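Fiber protein (PDB 3F0Y) forms the trimeric knob at the tip of the human adenovirus 14 fiber, which probably engages cellular receptors such as CD46. Local coordinates at residues 11-16 against 100-105; 45-50 against 203-208. One frame throughout, in Å; residues are numbered along the deposited sequence.

Contact 1: 11-16 against 100-105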
ATOM      1  N   ASP A  11      -1.706 -24.903  -4.923  1.00 29.48           N
ATOM      2  CA  ASP A  11      -3.010 -24.181  -4.977  1.00 29.18           C
ATOM      3  C   ASP A  11      -2.855 -22.788  -4.367  1.00 29.09           C
ATOM      4  O   ASP A  11      -2.672 -22.652  -3.157  1.00 29.29           O
ATOM      5  CB  ASP A  11      -4.085 -24.979  -4.226  1.00 29.39           C
ATOM      6  CG  ASP A  11      -5.486 -24.398  -4.395  1.00 29.67           C
ATOM      7  OD1 ASP A  11      -5.699 -23.567  -5.304  1.00 30.28           O
ATOM      8  OD2 ASP A  11      -6.383 -24.785  -3.613  1.00 30.86           O
ATOM      9  N   ASP A  12      -2.925 -21.758  -5.208  1.00 28.78           N
ATOM     10  CA  ASP A  12      -2.779 -20.376  -4.743  1.00 28.37           C
ATOM     11  C   ASP A  12      -4.022 -19.898  -3.988  1.00 28.05           C
ATOM     12  O   ASP A  12      -3.952 -18.943  -3.215  1.00 27.97           O
ATOM     13  CB  ASP A  12      -2.485 -19.437  -5.919  1.00 28.57           C
ATOM     14  CG  ASP A  12      -2.052 -18.044  -5.470  1.00 28.95           C
ATOM     15  OD1 ASP A  12      -1.317 -17.937  -4.462  1.00 30.09           O
ATOM     16  OD2 ASP A  12      -2.446 -17.057  -6.124  1.00 29.72           O
ATOM     17  N   ASN A  13      -5.151 -20.569  -4.209  1.00 27.42           N
ATOM     18  CA  ASN A  13      -6.408 -20.213  -3.550  1.00 26.97           C
ATOM     19  C   ASN A  13      -6.332 -20.224  -2.021  1.00 26.41           C
ATOM     20  O   ASN A  13      -7.046 -19.462  -1.369  1.00 26.36           O
ATOM     21  CB  ASN A  13      -7.538 -21.140  -4.008  1.00 27.02           C
ATOM     22  CG  ASN A  13      -7.930 -20.921  -5.459  1.00 27.30           C
ATOM     23  OD1 ASN A  13      -7.965 -19.789  -5.946  1.00 28.19           O
ATOM     24  ND2 ASN A  13      -8.235 -22.008  -6.157  1.00 27.92           N
ATOM     25  N   ILE A  14      -5.478 -21.079  -1.455  1.00 25.74           N
ATOM     26  CA  ILE A  14      -5.314 -21.149   0.003  1.00 25.32           C
ATOM     27  C   ILE A  14      -4.427 -20.044   0.598  1.00 24.76           C
ATOM     28  O   ILE A  14      -4.315 -19.944   1.819  1.00 24.51           O
ATOM     29  CB  ILE A  14      -4.801 -22.536   0.481  1.00 25.32           C
ATOM     30  CG1 ILE A  14      -3.406 -22.847  -0.075  1.00 25.52           C
ATOM     31  CG2 ILE A  14      -5.793 -23.624   0.094  1.00 25.37           C
ATOM     32  CD1 ILE A  14      -2.588 -23.765   0.811  1.00 25.40           C
ATOM     33  N   ASN A  15      -3.799 -19.229  -0.251  1.00 24.21           N
ATOM     34  CA  ASN A  15      -3.053 -18.055   0.219  1.00 23.93           C
ATOM     35  C   ASN A  15      -3.969 -16.867   0.513  1.00 23.44           C
ATOM     36  O   ASN A  15      -3.514 -15.852   1.038  1.00 23.12           O
ATOM     37  CB  ASN A  15      -1.985 -17.630  -0.798  1.00 24.00           C
ATOM     38  CG  ASN A  15      -0.809 -18.588  -0.851  1.00 24.72           C
ATOM     39  OD1 ASN A  15      -0.321 -19.053   0.180  1.00 25.73           O
ATOM     40  ND2 ASN A  15      -0.338 -18.875  -2.058  1.00 25.80           N
ATOM     41  N   THR A  16      -5.246 -16.998   0.159  1.00 22.88           N
ATOM     42  CA  THR A  16      -6.254 -15.981   0.431  1.00 22.65           C
ATOM     43  C   THR A  16      -7.265 -16.498   1.450  1.00 22.36           C
ATOM     44  O   THR A  16      -7.715 -17.637   1.362  1.00 22.16           O
ATOM     45  CB  THR A  16      -7.011 -15.595  -0.855  1.00 22.50           C
ATOM     46  OG1 THR A  16      -6.120 -14.918  -1.748  1.00 22.56           O
ATOM     47  CG2 THR A  16      -8.196 -14.689  -0.546  1.00 22.67           C
ATOM     48  N   ASN A 100     -13.305 -17.873   4.386  1.00 22.69           N
ATOM     49  CA  ASN A 100     -12.755 -19.086   3.795  1.00 22.69           C
ATOM     50  C   ASN A 100     -11.848 -18.710   2.626  1.00 22.64           C
ATOM     51  O   ASN A 100     -11.643 -17.526   2.346  1.00 22.51           O
ATOM     52  CB  ASN A 100     -13.879 -20.032   3.356  1.00 22.62           C
ATOM     53  CG  ASN A 100     -13.482 -21.500   3.451  1.00 22.67           C
ATOM     54  OD1 ASN A 100     -12.506 -21.933   2.837  1.00 22.73           O
ATOM     55  ND2 ASN A 100     -14.242 -22.271   4.218  1.00 22.40           N
ATOM     56  N   HIS A 101     -11.300 -19.715   1.953  1.00 22.56           N
ATOM     57  CA  HIS A 101     -10.359 -19.492   0.862  1.00 22.52           C
ATOM     58  C   HIS A 101     -11.034 -19.016  -0.417  1.00 22.53           C
ATOM     59  O   HIS A 101     -12.262 -18.983  -0.513  1.00 22.64           O
ATOM     60  CB  HIS A 101      -9.563 -20.770   0.594  1.00 22.44           C
ATOM     61  CG  HIS A 101      -8.647 -21.147   1.714  1.00 22.16           C
ATOM     62  ND1 HIS A 101      -7.758 -20.256   2.274  1.00 21.58           N
ATOM     63  CD2 HIS A 101      -8.473 -22.317   2.372  1.00 22.12           C
ATOM     64  CE1 HIS A 101      -7.079 -20.859   3.232  1.00 22.12           C
ATOM     65  NE2 HIS A 101      -7.494 -22.110   3.311  1.00 21.94           N
ATOM     66  N   LYS A 102     -10.214 -18.635  -1.392  1.00 22.55           N
ATOM     67  CA  LYS A 102     -10.704 -18.201  -2.694  1.00 22.60           C
ATOM     68  C   LYS A 102     -11.290 -19.377  -3.469  1.00 22.68           C
ATOM     69  O   LYS A 102     -10.692 -20.448  -3.538  1.00 22.54           O
ATOM     70  CB  LYS A 102      -9.578 -17.551  -3.509  1.00 22.53           C
ATOM     71  CG  LYS A 102     -10.015 -17.032  -4.875  1.00 22.53           C
ATOM     72  CD  LYS A 102      -8.875 -16.342  -5.604  1.00 22.47           C
ATOM     73  CE  LYS A 102      -9.160 -16.203  -7.095  1.00 22.18           C
ATOM     74  NZ  LYS A 102     -10.342 -15.345  -7.379  1.00 21.94           N
ATOM     75  N   SER A 103     -12.472 -19.160  -4.032  1.00 22.86           N
ATOM     76  CA  SER A 103     -13.089 -20.102  -4.957  1.00 23.09           C
ATOM     77  C   SER A 103     -13.800 -19.279  -6.020  1.00 23.17           C
ATOM     78  O   SER A 103     -14.988 -18.977  -5.901  1.00 23.30           O
ATOM     79  CB  SER A 103     -14.069 -21.020  -4.227  1.00 23.17           C
ATOM     80  OG  SER A 103     -14.716 -21.892  -5.137  1.00 23.44           O
ATOM     81  N   GLY A 104     -13.054 -18.899  -7.053  1.00 23.34           N
ATOM     82  CA  GLY A 104     -13.530 -17.911  -8.010  1.00 23.42           C
ATOM     83  C   GLY A 104     -13.729 -16.577  -7.306  1.00 23.55           C
ATOM     84  O   GLY A 104     -12.844 -16.116  -6.580  1.00 23.58           O
ATOM     85  N   GLN A 105     -14.899 -15.972  -7.497  1.00 23.68           N
ATOM     86  CA  GLN A 105     -15.244 -14.707  -6.841  1.00 23.80           C
ATOM     87  C   GLN A 105     -15.920 -14.922  -5.485  1.00 24.00           C
ATOM     88  O   GLN A 105     -16.342 -13.959  -4.838  1.00 23.92           O
ATOM     89  CB  GLN A 105     -16.163 -13.881  -7.746  1.00 23.77           C
ATOM     90  CG  GLN A 105     -15.552 -13.539  -9.097  1.00 23.70           C
ATOM     91  CD  GLN A 105     -14.328 -12.655  -8.975  1.00 23.55           C
ATOM     92  OE1 GLN A 105     -13.238 -13.018  -9.419  1.00 23.53           O
ATOM     93  NE2 GLN A 105     -14.498 -11.493  -8.360  1.00 22.89           N
TER
HETATM   94  O   HOH W   1     -10.326 -19.749  -7.640  1.00 26.26           O

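Contact 2: 45-50 against 203-208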
ATOM      1  N   LEU A  45      -7.686 -11.249   3.030  1.00 18.40           N
ATOM      2  CA  LEU A  45      -6.380 -11.409   3.659  1.00 18.40           C
ATOM      3  C   LEU A  45      -5.534 -12.304   2.768  1.00 18.40           C
ATOM      4  O   LEU A  45      -5.888 -13.460   2.537  1.00 18.48           O
ATOM      5  CB  LEU A  45      -6.525 -12.047   5.041  1.00 18.33           C
ATOM      6  CG  LEU A  45      -7.474 -11.356   6.022  1.00 18.12           C
ATOM      7  CD1 LEU A  45      -7.641 -12.202   7.270  1.00 17.85           C
ATOM      8  CD2 LEU A  45      -6.971  -9.958   6.375  1.00 17.55           C
ATOM      9  N   VAL A  46      -4.426 -11.769   2.264  1.00 18.44           N
ATOM     10  CA  VAL A  46      -3.528 -12.532   1.405  1.00 18.42           C
ATOM     11  C   VAL A  46      -2.169 -12.705   2.070  1.00 18.39           C
ATOM     12  O   VAL A  46      -1.572 -11.739   2.543  1.00 18.14           O
ATOM     13  CB  VAL A  46      -3.342 -11.855   0.040  1.00 18.39           C
ATOM     14  CG1 VAL A  46      -2.415 -12.686  -0.841  1.00 18.48           C
ATOM     15  CG2 VAL A  46      -4.690 -11.653  -0.637  1.00 18.29           C
ATOM     16  N   LYS A  47      -1.689 -13.946   2.099  1.00 18.44           N
ATOM     17  CA  LYS A  47      -0.364 -14.252   2.631  1.00 18.70           C
ATOM     18  C   LYS A  47       0.709 -13.775   1.666  1.00 18.65           C
ATOM     19  O   LYS A  47       0.767 -14.230   0.524  1.00 18.99           O
ATOM     20  CB  LYS A  47      -0.213 -15.752   2.875  1.00 18.72           C
ATOM     21  CG  LYS A  47      -0.918 -16.224   4.128  1.00 19.10           C
ATOM     22  CD  LYS A  47      -0.940 -17.731   4.219  1.00 19.07           C
ATOM     23  CE  LYS A  47      -1.361 -18.168   5.599  1.00 19.51           C
ATOM     24  NZ  LYS A  47      -1.579 -19.635   5.683  1.00 19.47           N
ATOM     25  N   THR A  48       1.550 -12.857   2.134  1.00 18.61           N
ATOM     26  CA  THR A  48       2.612 -12.272   1.320  1.00 18.42           C
ATOM     27  C   THR A  48       3.927 -12.293   2.097  1.00 18.13           C
ATOM     28  O   THR A  48       4.286 -11.322   2.768  1.00 18.09           O
ATOM     29  CB  THR A  48       2.261 -10.828   0.903  1.00 18.56           C
ATOM     30  OG1 THR A  48       2.012 -10.035   2.068  1.00 19.52           O
ATOM     31  CG2 THR A  48       1.021 -10.813   0.021  1.00 18.61           C
ATOM     32  N   GLY A  49       4.638 -13.416   2.003  1.00 17.74           N
ATOM     33  CA  GLY A  49       5.864 -13.622   2.767  1.00 17.49           C
ATOM     34  C   GLY A  49       5.583 -13.623   4.258  1.00 17.17           C
ATOM     35  O   GLY A  49       4.670 -14.302   4.720  1.00 17.16           O
ATOM     36  N   ALA A  50       6.350 -12.837   5.007  1.00 16.79           N
ATOM     37  CA  ALA A  50       6.157 -12.711   6.453  1.00 16.64           C
ATOM     38  C   ALA A  50       4.942 -11.855   6.818  1.00 16.43           C
ATOM     39  O   ALA A  50       4.573 -11.774   7.989  1.00 16.43           O
ATOM     40  CB  ALA A  50       7.406 -12.131   7.096  1.00 16.54           C
ATOM     41  N   TYR A 203       0.387  -6.365   7.969  1.00 17.19           N
ATOM     42  CA  TYR A 203       0.795  -6.720   9.311  1.00 17.36           C
ATOM     43  C   TYR A 203       1.598  -8.010   9.310  1.00 17.65           C
ATOM     44  O   TYR A 203       1.446  -8.850   8.419  1.00 17.27           O
ATOM     45  CB  TYR A 203      -0.403  -6.796  10.267  1.00 17.15           C
ATOM     46  CG  TYR A 203      -1.477  -7.812   9.931  1.00 16.93           C
ATOM     47  CD1 TYR A 203      -1.308  -9.161  10.230  1.00 16.67           C
ATOM     48  CD2 TYR A 203      -2.684  -7.415   9.360  1.00 16.77           C
ATOM     49  CE1 TYR A 203      -2.302 -10.093   9.946  1.00 16.78           C
ATOM     50  CE2 TYR A 203      -3.685  -8.338   9.073  1.00 16.80           C
ATOM     51  CZ  TYR A 203      -3.486  -9.676   9.370  1.00 16.77           C
ATOM     52  OH  TYR A 203      -4.472 -10.595   9.092  1.00 17.05           O
ATOM     53  N   ILE A 204       2.464  -8.138  10.309  1.00 18.11           N
ATOM     54  CA  ILE A 204       3.309  -9.312  10.461  1.00 18.70           C
ATOM     55  C   ILE A 204       2.428 -10.456  10.930  1.00 19.18           C
ATOM     56  O   ILE A 204       1.722 -10.336  11.933  1.00 18.94           O
ATOM     57  CB  ILE A 204       4.441  -9.068  11.474  1.00 18.57           C
ATOM     58  CG1 ILE A 204       5.380  -7.971  10.963  1.00 18.69           C
ATOM     59  CG2 ILE A 204       5.219 -10.355  11.725  1.00 18.28           C
ATOM     60  CD1 ILE A 204       6.354  -7.468  12.000  1.00 18.85           C
ATOM     61  N   ARG A 205       2.458 -11.562  10.201  1.00 19.95           N
ATOM     62  CA  ARG A 205       1.523 -12.639  10.480  1.00 20.73           C
ATOM     63  C   ARG A 205       2.041 -13.637  11.511  1.00 21.07           C
ATOM     64  O   ARG A 205       3.249 -13.827  11.680  1.00 20.69           O
ATOM     65  CB  ARG A 205       1.070 -13.341   9.195  1.00 21.04           C
ATOM     66  CG  ARG A 205       2.142 -14.006   8.360  1.00 21.36           C
ATOM     67  CD  ARG A 205       1.554 -14.383   7.003  1.00 21.84           C
ATOM     68  NE  ARG A 205       2.460 -15.135   6.141  1.00 22.94           N
ATOM     69  CZ  ARG A 205       2.820 -16.403   6.338  1.00 23.73           C
ATOM     70  NH1 ARG A 205       2.366 -17.090   7.379  1.00 24.65           N
ATOM     71  NH2 ARG A 205       3.648 -16.993   5.486  1.00 23.88           N
ATOM     72  N   GLU A 206       1.091 -14.238  12.219  1.00 21.79           N
ATOM     73  CA  GLU A 206       1.355 -15.285  13.194  1.00 22.21           C
ATOM     74  C   GLU A 206       1.889 -16.510  12.459  1.00 22.64           C
ATOM     75  O   GLU A 206       1.652 -16.672  11.262  1.00 22.49           O
ATOM     76  CB  GLU A 206       0.048 -15.617  13.928  1.00 22.31           C
ATOM     77  CG  GLU A 206       0.117 -16.683  15.019  1.00 22.43           C
ATOM     78  CD  GLU A 206       0.585 -16.157  16.364  1.00 23.45           C
ATOM     79  OE1 GLU A 206       1.248 -15.101  16.416  1.00 23.94           O
ATOM     80  OE2 GLU A 206       0.287 -16.814  17.382  1.00 24.59           O
ATOM     81  N   ASP A 207       2.629 -17.354  13.171  1.00 23.38           N
ATOM     82  CA  ASP A 207       3.084 -18.629  12.620  1.00 23.88           C
ATOM     83  C   ASP A 207       2.094 -19.734  12.960  1.00 24.34           C
ATOM     84  O   ASP A 207       1.428 -19.682  13.993  1.00 24.34           O
ATOM     85  CB  ASP A 207       4.464 -18.975  13.165  1.00 23.97           C
ATOM     86  CG  ASP A 207       5.515 -17.975  12.745  1.00 24.27           C
ATOM     87  OD1 ASP A 207       6.151 -17.378  13.632  1.00 24.57           O
ATOM     88  OD2 ASP A 207       5.696 -17.777  11.523  1.00 25.28           O
ATOM     89  N   ASP A 208       2.007 -20.731  12.085  1.00 24.97           N
ATOM     90  CA  ASP A 208       1.125 -21.880  12.304  1.00 25.29           C
ATOM     91  C   ASP A 208       1.605 -22.728  13.475  1.00 25.71           C
ATOM     92  O   ASP A 208       2.789 -22.726  13.817  1.00 26.17           O
ATOM     93  CB  ASP A 208       1.038 -22.742  11.042  1.00 25.60           C
ATOM     94  CG  ASP A 208       0.232 -22.082   9.944  1.00 26.20           C
ATOM     95  OD1 ASP A 208      -0.971 -21.811  10.169  1.00 27.07           O
ATOM     96  OD2 ASP A 208       0.799 -21.836   8.857  1.00 27.06           O
ATOM     97  OXT ASP A 208       0.816 -23.432  14.108  1.00 26.12           O
TER
HETATM   98  O   HOH W   2       5.558 -13.424  10.156  1.00 16.75           O

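Contact 1: 11-16 against 100-105
His101 reaches from the 100-105 segment into the short 3-10 turn at residues 13-15, and nearly every atom of its side chain meets that turn. Its CB lies 3.4 Å from Asn13 O. With CG anti to the carbonyl carbon (chi1 -67°), the ring lies with one face against CA of Ile14, which sits 3.6 Å from the ring centroid in a CH-pi contact, while farther out CG2 of Ile14 rests on His101 CD2 at 3.8 Å. At the ring edge His101 ND1 donates to Thr16 O across 2.8 Å; the bond is almost straight (170°) and its acceptor lies in the ring plane. His101 CE1 follows at 3.2 Å from Ile14 O, and His101 NE2, at the far end of the ring, accepts from the backbone N of Thr113.

Beside the ring, the backbone N of Lys102 binds Asn13 O at 3.3 Å. The Lys102 side chain starts toward the turn, and its CG and CD cross Asn13 OD1, each 3.6 Å away, before the chain bends at its last torsion (chi4 63°). This bend delivers Lys102 NZ to Gly104 O, 2.7 Å away, and to a salt bridge with Asp207 of the second subunit. A water joins Asn13 OD1 to the backbone N of Gly104.

With ND1 donating and NE2 accepting, the buried imidazole is probably neutral and its rotation is fixed at both nitrogens, joining the first ordered turn of the chain to the loop that carries strand 102-103 at a trimer interface.

Contact 2: 45-50 against 203-208
The guanidinium of Arg205 has Lys47 CG over one face, 4.1 Å above its plane and toward the rim, and Gly49 O at its edge. The Lys47 and Arg205 chains run at about a right angle. Arg205 NE donates to Gly49 O at 2.8 Å, nearly along the C=O axis, although the N-H...O angle is only 133° and the oxygen is tilted from the guanidinium plane; NH2 adds a weak bond to the same oxygen. CG of Arg205 stands between its backbone N and carbonyl carbon (chi1 61°), from where the extended chain passes Ala50 O, 3.3 Å from CG, and carries NE to Gly49. Arg205 N gives Ala50 O a nearly straight bond of 3.1 Å, and a water bridges that oxygen to Arg205 O.

The Tyr203 ring brings its OH, bonded to Phe118 O, against the methyls of Leu45, 3.7 Å from CD2. Lys47 NZ is held by Ser117 and Asn114.

Gly49 and Ala50 form the turn between strands 39-48 and 51-60, and Arg205 ties the C-terminal tail to both of their carbonyls. These neutral acceptors leave its charge uncompensated by the turn; a long, weak ion pair with Asp12 of the third subunit may offset part of it.

How the contacts relate
Contacts 1 and 2 have centres 15 Å apart and meet directly within one chain: Asn15 O lies 2.8 Å from Lys47 N, a probable hydrogen bond, and Thr16 OG1 packs at 3.7 Å on Val46 CG2. Strand 16-18 pairs antiparallel with strand 39-48, so Thr16, residues 45-48 and strand 199-204 belong to one sheet, whereas 102-103 pairs with 106-107. The contacts meet again across the trimer. Ala50 N of the second subunit bonds to Thr16 OG1 of contact 1, beside the link from Lys102 to the C-terminal tail of that same neighbour. Together they bring the first ordered residues and the C-terminus to the subunit interface, consistent with assembly of the trimeric knob.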